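Long-range contact in putative sensory box/GGDEF family protein (Vibrio parahaemolyticus RIMD 2210633, PDB 2P7J), which probably senses a signal through this Cache-type sensor domain and is inferred to make c-di-GMP from two GTP through its GGDEF domain: residues P150-L155 with F255-P260. Numbering follows the deposited sequence.
With SO4 (sulfate ion), chain E.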
loop_
_atom_site.group_PDB
_atom_site.type_symbol
_atom_site.label_atom_id
_atom_site.label_comp_id
_atom_site.label_asym_id
_atom_site.label_seq_id
_atom_site.Cartn_x
_atom_site.Cartn_y
_atom_site.Cartn_z
ATOM N N PRO B 150 2.367 -4.275 8.935
ATOM C CA PRO B 150 2.394 -4.964 10.230
ATOM C C PRO B 150 1.069 -5.703 10.436
ATOM O O PRO B 150 -0.015 -5.140 10.201
ATOM C CB PRO B 150 2.570 -3.837 11.240
ATOM C CG PRO B 150 2.034 -2.582 10.525
ATOM C CD PRO B 150 2.306 -2.805 9.058
ATOM N N SER B 151 1.151 -6.961 10.856
ATOM C CA SER B 151 -0.050 -7.740 11.020
ATOM C C SER B 151 -0.057 -8.570 12.334
ATOM O O SER B 151 0.992 -9.055 12.790
ATOM C CB SER B 151 -0.254 -8.569 9.747
ATOM O OG SER B 151 -1.281 -9.514 9.875
ATOM N N LEU B 152 -1.237 -8.680 12.963
ATOM C CA LEU B 152 -1.433 -9.562 14.146
ATOM C C LEU B 152 -2.141 -10.809 13.600
ATOM O O LEU B 152 -3.306 -10.743 13.126
ATOM C CB LEU B 152 -2.320 -8.898 15.200
ATOM C CG LEU B 152 -2.665 -9.741 16.440
ATOM C CD1 LEU B 152 -1.430 -10.047 17.293
ATOM C CD2 LEU B 152 -3.739 -9.081 17.281
ATOM N N ARG B 153 -1.430 -11.930 13.607
ATOM C CA ARG B 153 -1.981 -13.141 13.002
ATOM C C ARG B 153 -2.725 -13.924 14.062
ATOM O O ARG B 153 -2.137 -14.357 15.039
ATOM C CB ARG B 153 -0.872 -13.975 12.364
ATOM C CG ARG B 153 -0.295 -13.322 11.141
ATOM C CD ARG B 153 1.051 -13.887 10.826
ATOM N NE ARG B 153 1.674 -13.105 9.762
ATOM C CZ ARG B 153 2.365 -11.974 9.959
ATOM N NH1 ARG B 153 2.527 -11.478 11.172
ATOM N NH2 ARG B 153 2.887 -11.329 8.929
ATOM N N ILE B 154 -4.029 -14.059 13.864
ATOM C CA ILE B 154 -4.899 -14.871 14.710
ATOM C C ILE B 154 -4.742 -16.274 14.205
ATOM O O ILE B 154 -4.766 -16.497 12.997
ATOM C CB ILE B 154 -6.379 -14.399 14.626
ATOM C CG1 ILE B 154 -6.459 -12.861 14.771
ATOM C CG2 ILE B 154 -7.268 -15.126 15.667
ATOM C CD1 ILE B 154 -5.811 -12.268 16.121
ATOM N N LEU B 155 -4.501 -17.204 15.127
ATOM C CA LEU B 155 -4.171 -18.597 14.794
ATOM C C LEU B 155 -5.131 -19.528 15.521
ATOM O O LEU B 155 -5.351 -19.370 16.714
ATOM C CB LEU B 155 -2.729 -18.922 15.193
ATOM C CG LEU B 155 -1.647 -17.930 14.710
ATOM C CD1 LEU B 155 -0.394 -17.983 15.547
ATOM C CD2 LEU B 155 -1.300 -18.113 13.216
ATOM N N PHE B 255 -3.229 -7.437 23.718
ATOM C CA PHE B 255 -4.070 -7.453 22.545
ATOM C C PHE B 255 -3.880 -8.795 21.817
ATOM O O PHE B 255 -3.054 -8.924 20.903
ATOM C CB PHE B 255 -3.810 -6.214 21.659
ATOM C CG PHE B 255 -4.725 -6.106 20.439
ATOM C CD1 PHE B 255 -6.111 -6.206 20.565
ATOM C CD2 PHE B 255 -4.191 -5.858 19.188
ATOM C CE1 PHE B 255 -6.942 -6.113 19.440
ATOM C CE2 PHE B 255 -4.998 -5.756 18.070
ATOM C CZ PHE B 255 -6.390 -5.880 18.195
ATOM N N VAL B 256 -4.661 -9.778 22.265
ATOM C CA VAL B 256 -4.693 -11.159 21.756
ATOM C C VAL B 256 -3.406 -11.937 22.033
ATOM O O VAL B 256 -3.466 -12.944 22.728
ATOM C CB VAL B 256 -5.112 -11.317 20.243
ATOM C CG1 VAL B 256 -5.461 -12.787 19.955
ATOM C CG2 VAL B 256 -6.296 -10.353 19.849
ATOM N N SER B 257 -2.265 -11.487 21.507
ATOM C CA SER B 257 -0.995 -12.137 21.821
ATOM C C SER B 257 -0.636 -11.890 23.278
ATOM O O SER B 257 -1.154 -10.967 23.902
ATOM C CB SER B 257 0.146 -11.661 20.914
ATOM O OG SER B 257 0.454 -10.304 21.164
ATOM N N ASN B 258 0.259 -12.717 23.810
ATOM C CA ASN B 258 0.648 -12.624 25.225
ATOM C C ASN B 258 1.692 -11.524 25.532
ATOM O O ASN B 258 1.924 -11.192 26.673
ATOM C CB ASN B 258 1.075 -14.007 25.751
ATOM C CG ASN B 258 -0.060 -15.035 25.686
ATOM O OD1 ASN B 258 0.053 -16.061 25.004
ATOM N ND2 ASN B 258 -1.167 -14.749 26.371
ATOM N N GLU B 259 2.280 -10.955 24.497
ATOM C CA GLU B 259 3.173 -9.815 24.603
ATOM C C GLU B 259 2.405 -8.538 25.040
ATOM O O GLU B 259 1.368 -8.196 24.451
ATOM C CB GLU B 259 3.824 -9.555 23.223
ATOM C CG GLU B 259 4.526 -10.786 22.545
ATOM C CD GLU B 259 5.852 -11.199 23.221
ATOM O OE1 GLU B 259 6.491 -12.165 22.721
ATOM O OE2 GLU B 259 6.272 -10.568 24.238
ATOM N N PRO B 260 2.932 -7.799 26.038
ATOM C CA PRO B 260 2.369 -6.478 26.309
ATOM C C PRO B 260 2.525 -5.558 25.083
ATOM O O PRO B 260 3.509 -5.663 24.312
ATOM C CB PRO B 260 3.219 -5.959 27.468
ATOM C CG PRO B 260 4.510 -6.793 27.423
ATOM C CD PRO B 260 4.071 -8.124 26.913
HETATM S S SO4 E . 2.258 -13.524 5.998
HETATM O O1 SO4 E . 1.609 -12.803 4.894
HETATM O O2 SO4 E . 3.509 -12.848 6.390
HETATM O O3 SO4 E . 1.333 -13.568 7.168
HETATM O O4 SO4 E . 2.528 -14.930 5.570
#
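Sulfate O3 is gripped twice by Arg-153. The first bond is short and nearly straight, Arg-153 NE to sulfate O3, 2.7 Å, with an N-H...O angle of 165°. NH2 adds only a weak, bent bond to O3, and a better one to sulfate O2 (Arg-153 NH2 to sulfate O2 3.0 Å). The anion thus sits at the edge of the guanidinium, with its sulfur in the plane. NH1 is tied to the backbone O of Glu-136, which helps fix the rotation of the group. Ser-151 CB lies over one guanidinium face near its rim. Lys-113, Arg-116, Tyr-118, Arg-83 and the backbone N of Arg-139 also bind the sulfate.

Leu-152 and Ile-154 alternate with Arg-153 along the strand and meet the 255-260 loop. CG of Leu-152 is anti to the backbone N (chi1 177°), which carries its two methyls toward the loop. Leu-152 CD2 approaches the Phe-255 ring obliquely, 3.6 Å from Phe-255 CE2. Leu-152 CD2 also touches Val-256 CG2 at 3.8 Å. Ile-154 reaches over by CD1 to Val-256 CG1, 3.9 Å away, and these two side chains cross at about a right angle. Val-256 is the centre of a classic gamma turn, closed by Ser-257 N to Phe-255 O at 2.7 Å. The turn presents the valine to the strand. Helix 11-45 joins the core through Ile-37 on Ile-154 and Ile-33 on Phe-255.

The loop links strands of the second sheet, so the contact joins the two antiparallel sheets, an arrangement consistent with a double Cache sensor domain. No hydrogen bond crosses between the segments; the joint is apolar and buried. The sulfate probably comes from the crystallisation liquor, but the basic groups around it are consistent with a site for an anionic ligand.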